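Local coordinates for fuculose-1-phosphate aldolase (Glaciozyma antarctica, PDB 4XXF), which binds zinc and belongs to the class II aldolase and adducin family, with an AraD-like fold round a mixed beta sheet, assembling as four copies, at residues Arg25-Ile30 / Ser72-Val77; Arg31-Glu36 / Ala114-His119; Val59-Phe62 / Leu68-Val71; Phe99-Ala104 / Gly182-Gly187; Thr188-Ala193 / Pro243-Ile248. All blocks are in the same frame, centred on the assembly; numbering follows the deposited sequence. Where two conformers were deposited one is given.

Contact 1 of 5, residues Arg25-Ile30 / Ser72-Val77; sequences RLVAAI and SDLILV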
# COMPACT_ATOMS: atom_id res chain seq x y z
N ARG A 25 12.20 -21.88 10.99
CA ARG A 25 12.47 -21.18 9.74
C ARG A 25 11.23 -21.21 8.85
O ARG A 25 10.94 -20.22 8.16
CB ARG A 25 13.68 -21.81 9.02
CG ARG A 25 14.41 -20.88 8.06
CD ARG A 25 15.04 -19.72 8.81
NE ARG A 25 16.04 -18.99 8.04
CZ ARG A 25 16.65 -17.90 8.49
NH1 ARG A 25 16.35 -17.44 9.70
NH2 ARG A 25 17.54 -17.27 7.75
N LEU A 26 10.50 -22.33 8.85
CA LEU A 26 9.26 -22.44 8.09
C LEU A 26 8.22 -21.47 8.62
O LEU A 26 7.53 -20.81 7.84
CB LEU A 26 8.73 -23.88 8.12
CG LEU A 26 7.48 -24.09 7.26
CD1 LEU A 26 7.77 -23.80 5.81
CD2 LEU A 26 6.91 -25.47 7.44
N VAL A 27 8.10 -21.38 9.94
CA VAL A 27 7.19 -20.41 10.54
C VAL A 27 7.60 -18.98 10.17
O VAL A 27 6.74 -18.16 9.80
CB VAL A 27 7.14 -20.59 12.07
CG1 VAL A 27 6.36 -19.45 12.69
CG2 VAL A 27 6.49 -21.91 12.42
N ALA A 28 8.89 -18.67 10.23
CA ALA A 28 9.36 -17.34 9.83
C ALA A 28 8.97 -17.07 8.37
O ALA A 28 8.55 -15.97 8.03
CB ALA A 28 10.86 -17.23 10.02
N ALA A 29 9.11 -18.07 7.52
CA ALA A 29 8.76 -17.92 6.10
C ALA A 29 7.27 -17.62 5.92
O ALA A 29 6.88 -16.73 5.16
CB ALA A 29 9.15 -19.15 5.32
N ILE A 30 6.43 -18.36 6.64
CA ILE A 30 4.99 -18.16 6.60
C ILE A 30 4.64 -16.76 7.11
O ILE A 30 3.81 -16.05 6.52
CB ILE A 30 4.30 -19.25 7.42
CG1 ILE A 30 4.49 -20.61 6.73
CG2 ILE A 30 2.84 -18.91 7.59
CD1 ILE A 30 4.25 -21.82 7.65
N SER A 72 4.36 -24.27 17.25
CA SER A 72 3.46 -25.28 17.81
C SER A 72 2.30 -25.64 16.88
O SER A 72 1.66 -26.68 17.06
CB SER A 72 2.90 -24.80 19.15
OG SER A 72 3.92 -24.78 20.13
N ASP A 73 2.01 -24.79 15.90
CA ASP A 73 0.91 -25.05 14.98
C ASP A 73 1.26 -25.99 13.84
O ASP A 73 0.37 -26.61 13.26
CB ASP A 73 0.42 -23.73 14.37
CG ASP A 73 -0.18 -22.80 15.38
OD1 ASP A 73 -1.16 -23.21 16.06
OD2 ASP A 73 0.31 -21.66 15.51
N LEU A 74 2.54 -26.07 13.49
CA LEU A 74 2.94 -26.87 12.34
C LEU A 74 2.59 -28.33 12.52
O LEU A 74 2.75 -28.89 13.61
CB LEU A 74 4.44 -26.77 12.09
CG LEU A 74 5.00 -25.39 11.76
CD1 LEU A 74 6.47 -25.57 11.42
CD2 LEU A 74 4.23 -24.74 10.60
N ILE A 75 2.17 -28.96 11.43
CA ILE A 75 1.83 -30.38 11.46
C ILE A 75 2.79 -31.18 10.59
O ILE A 75 3.38 -30.65 9.65
CB ILE A 75 0.38 -30.64 10.99
CG1 ILE A 75 0.09 -29.92 9.67
CG2 ILE A 75 -0.62 -30.21 12.08
CD1 ILE A 75 -1.20 -30.37 9.00
N LEU A 76 2.92 -32.46 10.92
CA LEU A 76 3.76 -33.38 10.19
C LEU A 76 2.87 -34.29 9.36
O LEU A 76 1.91 -34.86 9.87
CB LEU A 76 4.61 -34.20 11.15
CG LEU A 76 5.60 -35.20 10.56
CD1 LEU A 76 6.70 -34.50 9.78
CD2 LEU A 76 6.19 -36.05 11.68
N VAL A 77 3.19 -34.42 8.07
CA VAL A 77 2.38 -35.14 7.11
C VAL A 77 3.25 -36.15 6.35
O VAL A 77 4.39 -35.81 6.00
CB VAL A 77 1.71 -34.15 6.12
CG1 VAL A 77 0.86 -34.88 5.09
CG2 VAL A 77 0.86 -33.14 6.88
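Along the segment from Ser-72 to Val-77 a single side chain, Leu-74, does the touching, and it meets Leu-26, Val-27 and Ile-30 on one flank of helix 15-36. Ahead of it the chain makes a short 3-10 turn: Ser-72 is bonded to Lys-258 at the C-terminus, and Asp-73 OD2 is hydrogen-bonded to Thr-70 OG1. Leu-74 reaches toward the helix. Its CG stands anti to the carbonyl carbon (chi1 -62°), beside the backbone N; Val-27 CG2 lies against CG and both methyls, while CD1 alone meets Leu-26 and CD2 alone meets Ile-30. CD1 lies 3.8 Å from CG2 of Val-27 and 4.0 Å from CD2 of Leu-26, each side chain crossing the leucine at a slant, while Leu-74 and Ile-30 run past one another in opposite directions, CD2 of Leu-74 4.2 Å from CD1 of Ile-30. Positions i, i+1 and i+4 of the helix line one side of the leucine, an apolar union of helix 15-36 with the residue leading into the edge strand of the alpha/beta sheet. Leu-26 and Ile-30 also pack on Leu-46 of strand 45-49. From Ile-75 onward the chain is strand, bonded through its backbone to Val-59 and, at Val-77, to Phe-57.

Contact 2 of 5, residues Arg31-Glu36 / Ala114-His119; sequences RIFANE and AICHSH. With ZN (zinc ion), chain B.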
# COMPACT_ATOMS: atom_id res chain seq x y z
N ARG A 31 5.31 -16.34 8.18
CA ARG A 31 5.12 -14.98 8.71
C ARG A 31 5.56 -13.90 7.71
O ARG A 31 4.93 -12.82 7.62
CB ARG A 31 5.86 -14.81 10.04
CG ARG A 31 5.20 -15.56 11.20
CD ARG A 31 4.11 -14.71 11.86
NE ARG A 31 3.57 -15.37 13.04
CZ ARG A 31 3.22 -14.75 14.16
NH1 ARG A 31 3.38 -13.45 14.28
NH2 ARG A 31 2.75 -15.46 15.17
N ILE A 32 6.62 -14.16 6.96
CA ILE A 32 7.04 -13.24 5.91
C ILE A 32 5.96 -13.13 4.84
O ILE A 32 5.62 -12.02 4.39
CB ILE A 32 8.39 -13.68 5.26
CG1 ILE A 32 9.55 -13.41 6.20
CG2 ILE A 32 8.59 -12.99 3.90
CD1 ILE A 32 10.80 -14.23 5.88
N PHE A 33 5.40 -14.26 4.43
CA PHE A 33 4.32 -14.22 3.43
C PHE A 33 3.15 -13.37 3.92
O PHE A 33 2.62 -12.56 3.16
CB PHE A 33 3.85 -15.64 3.09
CG PHE A 33 4.65 -16.30 1.99
CD1 PHE A 33 6.04 -16.27 2.00
CD2 PHE A 33 4.02 -16.95 0.94
CE1 PHE A 33 6.80 -16.88 0.99
CE2 PHE A 33 4.76 -17.55 -0.07
CZ PHE A 33 6.16 -17.53 -0.05
N ALA A 34 2.78 -13.49 5.19
CA ALA A 34 1.72 -12.63 5.72
C ALA A 34 2.15 -11.18 5.75
O ALA A 34 1.36 -10.29 5.40
CB ALA A 34 1.31 -13.07 7.10
N ASN A 35 3.39 -10.91 6.14
CA ASN A 35 3.86 -9.53 6.25
C ASN A 35 3.95 -8.84 4.90
O ASN A 35 3.75 -7.63 4.80
CB ASN A 35 5.22 -9.51 6.97
CG ASN A 35 5.61 -8.13 7.41
OD1 ASN A 35 4.96 -7.55 8.29
ND2 ASN A 35 6.69 -7.62 6.85
N GLU A 36 4.26 -9.61 3.86
CA GLU A 36 4.30 -9.11 2.48
C GLU A 36 2.91 -9.03 1.85
O GLU A 36 2.75 -8.47 0.75
CB GLU A 36 5.20 -10.00 1.61
CG GLU A 36 6.66 -10.02 2.04
CD GLU A 36 7.37 -8.70 1.85
OE1 GLU A 36 7.07 -7.96 0.88
OE2 GLU A 36 8.25 -8.37 2.67
N ALA A 114 12.21 -27.51 0.21
CA ALA A 114 11.13 -26.59 0.56
C ALA A 114 10.38 -26.12 -0.66
O ALA A 114 10.98 -25.93 -1.73
CB ALA A 114 11.68 -25.38 1.31
N ILE A 115 9.07 -25.94 -0.51
CA ILE A 115 8.21 -25.49 -1.60
C ILE A 115 7.27 -24.44 -1.06
O ILE A 115 6.71 -24.60 0.02
CB ILE A 115 7.43 -26.69 -2.22
CG1 ILE A 115 8.38 -27.78 -2.71
CG2 ILE A 115 6.50 -26.21 -3.33
CD1 ILE A 115 7.68 -29.02 -3.21
N CYS A 116 7.09 -23.35 -1.83
CA CYS A 116 6.20 -22.25 -1.46
C CYS A 116 5.12 -22.03 -2.50
O CYS A 116 5.42 -21.92 -3.69
CB CYS A 116 6.96 -20.93 -1.31
SG CYS A 116 8.29 -20.90 -0.13
N HIS A 117 3.89 -21.91 -2.04
CA HIS A 117 2.79 -21.56 -2.91
C HIS A 117 1.78 -20.69 -2.16
O HIS A 117 1.42 -20.99 -1.03
CB HIS A 117 2.10 -22.81 -3.44
CG HIS A 117 0.85 -22.52 -4.21
ND1 HIS A 117 0.85 -21.82 -5.40
CD2 HIS A 117 -0.44 -22.83 -3.95
CE1 HIS A 117 -0.40 -21.73 -5.84
NE2 HIS A 117 -1.20 -22.32 -4.97
N SER A 118 1.34 -19.62 -2.79
CA SER A 118 0.34 -18.74 -2.21
C SER A 118 -0.30 -17.98 -3.35
O SER A 118 0.32 -17.79 -4.39
CB SER A 118 0.99 -17.77 -1.21
OG SER A 118 0.03 -17.10 -0.42
N HIS A 119 -1.55 -17.56 -3.16
CA HIS A 119 -2.28 -16.87 -4.22
C HIS A 119 -2.06 -15.37 -4.11
O HIS A 119 -2.98 -14.60 -3.83
CB HIS A 119 -3.75 -17.23 -4.15
CG HIS A 119 -4.02 -18.67 -4.45
ND1 HIS A 119 -5.29 -19.18 -4.58
CD2 HIS A 119 -3.17 -19.71 -4.65
CE1 HIS A 119 -5.22 -20.48 -4.84
NE2 HIS A 119 -3.95 -20.82 -4.90
ZN ZN B . -3.23 -22.78 -5.18
O HOH W 1 -5.05 -23.66 -5.27
O HOH W 2 -3.54 -23.11 -3.06
O HOH W 3 -2.65 -24.89 -5.25
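On the strand whose Cys-116 and Ser-118 pack against Phe-33, His-117, between them, and His-119, just after, grip a zinc ion: NE2 of His-117 and NE2 of His-119 each bind it at 2.1 Å. Three waters and His-181 complete six ligands in a roughly octahedral shell; water 1, 2.0 Å from the zinc ion, lies across it from NE2 of His-117, and water 3 across from His-119. The rotation of both rings is fixed from behind, since ND1 of His-117 is hydrogen-bonded to the carbonyl O of Leu-183 and ND1 of His-119 to Asp-139 of the second subunit. Strand alternation separates this site from the helix. In the alpha/beta architecture of the family, residues 114-118 form a central strand with helix 15-36 over one face; His-117 points away from that helix, whereas Cys-116 and Ser-118 point toward it. Phe-33 reaches across from the helix to these two residues. Its CZ comes 3.7 Å from CB of Cys-116, and the sulfur, 5.0 Å from the ring centroid and 55° off the ring normal, makes an oblique sulfur-aromatic contact. CB of Ser-118, facing the helix, instead lies at the ring edge, close to the ring plane, 3.8 Å from CD2 of Phe-33. With OG anti to the backbone N (chi1 -167°), the Ser-118 hydroxyl is turned to the carbonyl of Phe-38, to which it is hydrogen-bonded. Phe-197 of helix 190-213 meets the Phe-33 ring and also touches Cys-116 and Ser-118.

Contact 3 of 5, residues Val59-Phe62 / Leu68-Val71; sequences VNPF and LMTV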
# COMPACT_ATOMS: atom_id res chain seq x y z
N VAL A 59 4.24 -28.68 7.54
CA VAL A 59 3.40 -27.80 6.73
C VAL A 59 2.50 -27.00 7.66
O VAL A 59 2.23 -27.39 8.79
CB VAL A 59 2.56 -28.63 5.71
CG1 VAL A 59 1.61 -29.56 6.42
CG2 VAL A 59 1.80 -27.75 4.72
N ASN A 60 2.04 -25.85 7.17
CA ASN A 60 1.02 -25.08 7.87
C ASN A 60 -0.31 -25.82 7.92
O ASN A 60 -0.68 -26.50 6.96
CB ASN A 60 0.85 -23.72 7.20
CG ASN A 60 0.55 -23.83 5.72
OD1 ASN A 60 1.37 -24.32 4.93
ND2 ASN A 60 -0.63 -23.36 5.32
N PRO A 61 -1.02 -25.73 9.06
CA PRO A 61 -2.31 -26.41 9.19
C PRO A 61 -3.42 -25.62 8.49
O PRO A 61 -3.40 -24.39 8.50
CB PRO A 61 -2.53 -26.46 10.70
CG PRO A 61 -1.83 -25.22 11.20
CD PRO A 61 -0.60 -25.08 10.32
N PHE A 62 -4.36 -26.33 7.89
CA PHE A 62 -5.38 -25.72 7.05
C PHE A 62 -6.24 -24.72 7.82
O PHE A 62 -6.80 -25.04 8.86
CB PHE A 62 -6.26 -26.84 6.46
CG PHE A 62 -7.03 -26.46 5.21
CD1 PHE A 62 -6.71 -25.36 4.43
CD2 PHE A 62 -8.10 -27.26 4.82
CE1 PHE A 62 -7.44 -25.06 3.29
CE2 PHE A 62 -8.82 -26.97 3.68
CZ PHE A 62 -8.50 -25.87 2.92
N LEU A 68 -0.56 -15.45 12.13
CA LEU A 68 -0.57 -15.97 13.49
C LEU A 68 0.18 -17.29 13.63
O LEU A 68 0.14 -17.91 14.70
CB LEU A 68 -2.02 -16.16 13.97
CG LEU A 68 -2.87 -14.89 13.87
CD1 LEU A 68 -4.33 -15.20 14.19
CD2 LEU A 68 -2.35 -13.77 14.79
N MET A 69 0.89 -17.72 12.58
CA MET A 69 1.58 -19.01 12.60
C MET A 69 2.60 -19.06 13.73
O MET A 69 3.34 -18.11 13.95
CB MET A 69 2.28 -19.24 11.26
CG MET A 69 2.73 -20.68 11.01
SD MET A 69 1.33 -21.85 10.91
CE MET A 69 0.17 -20.96 9.86
N THR A 70 2.64 -20.18 14.45
CA THR A 70 3.67 -20.43 15.45
C THR A 70 4.24 -21.83 15.24
O THR A 70 3.63 -22.65 14.56
CB THR A 70 3.17 -20.32 16.91
OG1 THR A 70 2.34 -21.45 17.22
CG2 THR A 70 2.38 -19.03 17.14
N VAL A 71 5.40 -22.07 15.83
CA VAL A 71 6.05 -23.38 15.71
C VAL A 71 5.12 -24.51 16.18
O VAL A 71 5.06 -25.57 15.54
CB VAL A 71 7.39 -23.39 16.49
CG1 VAL A 71 7.91 -24.81 16.68
CG2 VAL A 71 8.40 -22.52 15.78
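Met-69 leaves its backbone with CG anti to the N (chi1 -164°) and then bends twice, at chi2 (64°) and chi3 (45°), and this folded course delivers both its sulfur and its methyl to Asn-60 and Pro-61. SD comes 3.8 Å from CD of Pro-61, the ring carbon next to the proline nitrogen. The curl at chi3 carries CE on to Asn-60, where it lies 3.9 Å from CB. SD is farther from that same CB, at 4.2 Å, so the asparagine is touched mainly by the methyl and the proline by the sulfur. The contact lies within the long connection between strand 56-59 and strand 75-78, antiparallel neighbours at one side of the mixed sheet: the chain departs through Asn-60 and Pro-61 and comes back through Met-69 on its way to the edge strand. Asn-60 offers the methionine only its aliphatic CB. Its amide is turned away and gripped from the sheet side, OD1 accepting from the backbone N of Leu-46 and ND2 donating to the carbonyl of Gly-44, and the two bonds fix the rotation of the amide. Ile-30 of helix 15-36 touches both Asn-60 and Met-69, and Leu-64, from the intervening loop, lies against the methionine as well. Beyond the buried meeting point, Phe-62 packs edge-to-face with Phe-239 of the second subunit, and Leu-68 touches Gln-246 of that neighbour.

Contact 4 of 5, residues Phe99-Ala104 / Gly182-Gly187; sequences FMIHSA and GLLTVG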
# COMPACT_ATOMS: atom_id res chain seq x y z
N PHE A 99 -1.50 -29.91 -0.72
CA PHE A 99 -0.33 -30.61 -0.24
C PHE A 99 0.21 -31.62 -1.25
O PHE A 99 1.43 -31.76 -1.39
CB PHE A 99 -0.60 -31.33 1.09
CG PHE A 99 0.55 -32.20 1.51
CD1 PHE A 99 1.69 -31.64 2.07
CD2 PHE A 99 0.53 -33.57 1.29
CE1 PHE A 99 2.77 -32.42 2.43
CE2 PHE A 99 1.60 -34.37 1.65
CZ PHE A 99 2.73 -33.79 2.22
N MET A 100 -0.67 -32.32 -1.96
CA MET A 100 -0.23 -33.36 -2.88
C MET A 100 0.47 -32.78 -4.11
O MET A 100 1.24 -33.48 -4.75
CB MET A 100 -1.40 -34.25 -3.29
CG MET A 100 -1.95 -35.09 -2.13
SD MET A 100 -0.70 -36.09 -1.27
CE MET A 100 -0.27 -37.28 -2.54
N ILE A 101 0.23 -31.51 -4.43
CA ILE A 101 1.08 -30.84 -5.42
C ILE A 101 2.52 -30.80 -4.92
O ILE A 101 3.47 -31.14 -5.64
CB ILE A 101 0.59 -29.41 -5.73
CG1 ILE A 101 -0.75 -29.48 -6.48
CG2 ILE A 101 1.62 -28.67 -6.57
CD1 ILE A 101 -1.40 -28.13 -6.71
N HIS A 102 2.70 -30.40 -3.66
CA HIS A 102 4.03 -30.37 -3.08
C HIS A 102 4.62 -31.78 -3.00
O HIS A 102 5.78 -32.00 -3.31
CB HIS A 102 4.02 -29.74 -1.69
CG HIS A 102 3.72 -28.27 -1.70
ND1 HIS A 102 4.33 -27.38 -0.84
CD2 HIS A 102 2.85 -27.54 -2.43
CE1 HIS A 102 3.87 -26.17 -1.05
NE2 HIS A 102 2.97 -26.23 -2.02
N SER A 103 3.79 -32.73 -2.59
CA SER A 103 4.28 -34.08 -2.41
C SER A 103 4.84 -34.64 -3.71
O SER A 103 5.91 -35.28 -3.72
CB SER A 103 3.16 -34.98 -1.89
OG SER A 103 3.66 -36.27 -1.63
N ALA A 104 4.14 -34.41 -4.82
CA ALA A 104 4.60 -34.88 -6.13
C ALA A 104 5.95 -34.26 -6.49
O ALA A 104 6.83 -34.96 -6.98
CB ALA A 104 3.57 -34.56 -7.21
N GLY A 182 -1.47 -18.83 -10.08
CA GLY A 182 -0.48 -18.05 -9.35
C GLY A 182 0.89 -18.69 -9.44
O GLY A 182 1.21 -19.36 -10.41
N LEU A 183 1.66 -18.50 -8.38
CA LEU A 183 3.08 -18.86 -8.38
C LEU A 183 3.40 -20.01 -7.46
O LEU A 183 2.79 -20.16 -6.40
CB LEU A 183 3.91 -17.65 -7.94
CG LEU A 183 3.63 -16.33 -8.65
CD1 LEU A 183 4.51 -15.26 -8.00
CD2 LEU A 183 3.92 -16.44 -10.12
N LEU A 184 4.40 -20.80 -7.84
CA LEU A 184 4.97 -21.79 -6.94
C LEU A 184 6.49 -21.78 -7.11
O LEU A 184 6.99 -21.71 -8.25
CB LEU A 184 4.39 -23.18 -7.24
CG LEU A 184 4.91 -24.36 -6.42
CD1 LEU A 184 3.83 -25.42 -6.30
CD2 LEU A 184 6.15 -24.99 -7.04
N THR A 185 7.23 -21.85 -6.00
CA THR A 185 8.68 -21.88 -6.05
C THR A 185 9.21 -23.03 -5.22
O THR A 185 8.53 -23.53 -4.32
CB THR A 185 9.32 -20.57 -5.55
OG1 THR A 185 8.98 -20.38 -4.18
CG2 THR A 185 8.84 -19.38 -6.38
N VAL A 186 10.43 -23.46 -5.54
CA VAL A 186 11.07 -24.55 -4.81
C VAL A 186 12.48 -24.16 -4.45
O VAL A 186 13.06 -23.26 -5.06
CB VAL A 186 11.09 -25.87 -5.64
CG1 VAL A 186 9.68 -26.23 -6.10
CG2 VAL A 186 12.05 -25.74 -6.82
N GLY A 187 13.03 -24.80 -3.43
CA GLY A 187 14.39 -24.53 -3.02
C GLY A 187 15.08 -25.69 -2.35
O GLY A 187 14.44 -26.59 -1.80
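Leu-184 sets its CD1 methyl against the CG2 methyl of Ile-101, 3.9 Å away, and this is the closest approach between helix 96-108 and strand 182-187 here. The two side chains meet at an angle, and one methyl of each does the touching. In Leu-184 CB already points toward the helix, and CG opposite the backbone N (chi1 178°) carries CD1 on to Ile-101. On Ile-101 it is the short CG2 branch that answers. His-102, the next residue on the helix, supplies a looser second touch: its NE2 is 4.4 Å from the same CD1, which approaches the imidazole obliquely. The CB of His-102 points neither at the strand nor from it, but the ring end comes nearer. That ring is held from its other nitrogen, ND1 being hydrogen-bonded to OG1 of Thr-47, and it also meets His-45 with the planes about 75° apart. No polar bond joins the two segments, whose contact is van der Waals in character. The zinc site is nevertheless close, with the side chain of Ile-101 about 6 Å from the metal. In the alpha/beta/alpha layering characteristic of AraD-like proteins, helix 96-108 lies over one face of the sheet, where Leu-184 also touches Ile-115 of the adjoining strand and Ile-101 reaches Ile-166 of helix 163-170, while Leu-183 and Thr-185 pack on Phe-197 of helix 190-213.

Contact 5 of 5, residues Thr188-Ala193 / Pro243-Ile248; sequences TTIDSA and PYFQVI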
# COMPACT_ATOMS: atom_id res chain seq x y z
N THR A 188 16.40 -25.66 -2.38
CA THR A 188 17.19 -26.60 -1.59
C THR A 188 17.17 -26.19 -0.12
O THR A 188 17.56 -26.98 0.74
CB THR A 188 18.65 -26.68 -2.08
OG1 THR A 188 19.29 -25.41 -1.94
CG2 THR A 188 18.70 -27.14 -3.53
N THR A 189 16.73 -24.96 0.15
CA THR A 189 16.48 -24.48 1.50
C THR A 189 15.16 -23.75 1.52
O THR A 189 14.68 -23.30 0.48
CB THR A 189 17.57 -23.52 2.03
OG1 THR A 189 17.67 -22.38 1.17
CG2 THR A 189 18.92 -24.23 2.15
N ILE A 190 14.56 -23.64 2.70
CA ILE A 190 13.40 -22.77 2.88
C ILE A 190 13.74 -21.36 2.42
O ILE A 190 12.96 -20.72 1.71
CB ILE A 190 12.97 -22.73 4.35
CG1 ILE A 190 12.49 -24.11 4.82
CG2 ILE A 190 11.91 -21.66 4.59
CD1 ILE A 190 12.55 -24.26 6.32
N ASP A 191 14.93 -20.90 2.79
CA ASP A 191 15.33 -19.53 2.50
C ASP A 191 15.34 -19.24 1.00
O ASP A 191 14.79 -18.24 0.56
CB ASP A 191 16.71 -19.26 3.08
CG ASP A 191 16.79 -19.50 4.58
OD1 ASP A 191 17.22 -18.58 5.30
OD2 ASP A 191 16.41 -20.60 5.04
N SER A 192 15.95 -20.13 0.22
CA SER A 192 16.01 -19.85 -1.21
C SER A 192 14.62 -19.93 -1.84
O SER A 192 14.30 -19.11 -2.69
CB SER A 192 16.99 -20.78 -1.92
OG SER A 192 16.57 -22.13 -1.90
N ALA A 193 13.79 -20.89 -1.44
CA ALA A 193 12.43 -20.94 -1.97
C ALA A 193 11.67 -19.64 -1.70
O ALA A 193 10.93 -19.15 -2.56
CB ALA A 193 11.67 -22.12 -1.38
N PRO A 243 17.70 -10.71 4.43
CA PRO A 243 17.15 -9.55 5.16
C PRO A 243 15.68 -9.73 5.56
O PRO A 243 15.26 -9.20 6.59
CB PRO A 243 17.31 -8.39 4.16
CG PRO A 243 17.59 -9.02 2.84
CD PRO A 243 18.21 -10.35 3.10
N TYR A 244 14.91 -10.51 4.79
CA TYR A 244 13.50 -10.71 5.13
C TYR A 244 13.38 -11.52 6.42
O TYR A 244 12.51 -11.26 7.26
CB TYR A 244 12.74 -11.38 3.98
CG TYR A 244 12.77 -10.56 2.71
CD1 TYR A 244 11.82 -9.57 2.46
CD2 TYR A 244 13.77 -10.77 1.75
CE1 TYR A 244 11.88 -8.81 1.29
CE2 TYR A 244 13.83 -10.02 0.61
CZ TYR A 244 12.89 -9.05 0.37
OH TYR A 244 12.97 -8.31 -0.79
N PHE A 245 14.24 -12.52 6.58
CA PHE A 245 14.25 -13.29 7.82
C PHE A 245 14.76 -12.48 9.00
O PHE A 245 14.24 -12.60 10.11
CB PHE A 245 15.08 -14.58 7.65
CG PHE A 245 14.37 -15.63 6.83
CD1 PHE A 245 13.49 -16.51 7.46
CD2 PHE A 245 14.53 -15.72 5.45
CE1 PHE A 245 12.81 -17.49 6.73
CE2 PHE A 245 13.85 -16.70 4.71
CZ PHE A 245 12.98 -17.58 5.36
N GLN A 246 15.76 -11.63 8.78
CA GLN A 246 16.22 -10.76 9.85
C GLN A 246 15.09 -9.88 10.36
O GLN A 246 14.87 -9.77 11.56
CB GLN A 246 17.36 -9.86 9.38
CG GLN A 246 18.65 -10.56 8.99
CD GLN A 246 19.47 -9.69 8.05
OE1 GLN A 246 19.38 -8.46 8.09
NE2 GLN A 246 20.26 -10.31 7.20
N VAL A 247 14.36 -9.28 9.43
CA VAL A 247 13.31 -8.34 9.80
C VAL A 247 12.14 -9.05 10.48
O VAL A 247 11.64 -8.57 11.50
CB VAL A 247 12.82 -7.53 8.57
CG1 VAL A 247 11.55 -6.71 8.92
CG2 VAL A 247 13.92 -6.59 8.10
N ILE A 248 11.69 -10.18 9.94
CA ILE A 248 10.52 -10.79 10.54
C ILE A 248 10.82 -11.31 11.96
O ILE A 248 9.94 -11.29 12.83
CB ILE A 248 9.94 -11.93 9.65
CG1 ILE A 248 8.46 -12.18 9.98
CG2 ILE A 248 10.75 -13.20 9.76
CD1 ILE A 248 7.52 -11.01 9.65
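Phe-245 of helix 234-256 lies flat against the carboxylate of Asp-191, in the first turn of helix 190-213, a turn opened by a capping box of Thr-189 and Ser-192. This stack is the tight part of the contact. The carboxylate and ring planes are 24° apart, and OD1 of Asp-191 sits 3.8 Å above one face of Phe-245, displaced toward the rim near CD2 and CE2. Arg-25 of helix 15-36 probably offsets the buried charge: its NH2 makes a salt bridge with OD1, and its guanidinium lies over the same face of Phe-245 in a cation-pi contact, so the acid and the base share one ring. Packing is looser at the far end of the ring, where CG2 of Ile-190 comes only to 4.3 Å from CZ of Phe-245, obliquely. The other flank of helix 234-256 turns outward to the third subunit: Gln-246 is bonded through its amide to Gly-63 and Ala-65 of that neighbour, and Tyr-244 OH to its Thr-41. In the capping box, the Thr-189 N to Ser-192 OG bond is weak at 3.5 Å, whereas Ser-192 N donates to Thr-189 OG1 over 3.0 Å at an N-H...O angle of 163°.

Helix 15-36 ties most of the set together: contacts 1 and 2 use successive turns of it, their centres 11 Å apart. Contact 3 is nested inside the loops closed by both, and Arg-31 NE of contact 2 is hydrogen-bonded to Met-69 O of contact 3 at 2.9 Å. Contacts 2 and 4 lie on adjoining strands, joined by Cys-116 N to Thr-185 O at 2.9 Å; contact 2 holds two of the zinc ligands and contact 4 borders the site. Contact 5 follows strand 182-187, Thr-185 OG1 being hydrogen-bonded to Ala-193 O at 2.8 Å, and its Phe-245 CD1 lies 3.7 Å from Ala-28 CB of contact 1. Contacts 3 and 5, centres about 17 Å apart, do not touch.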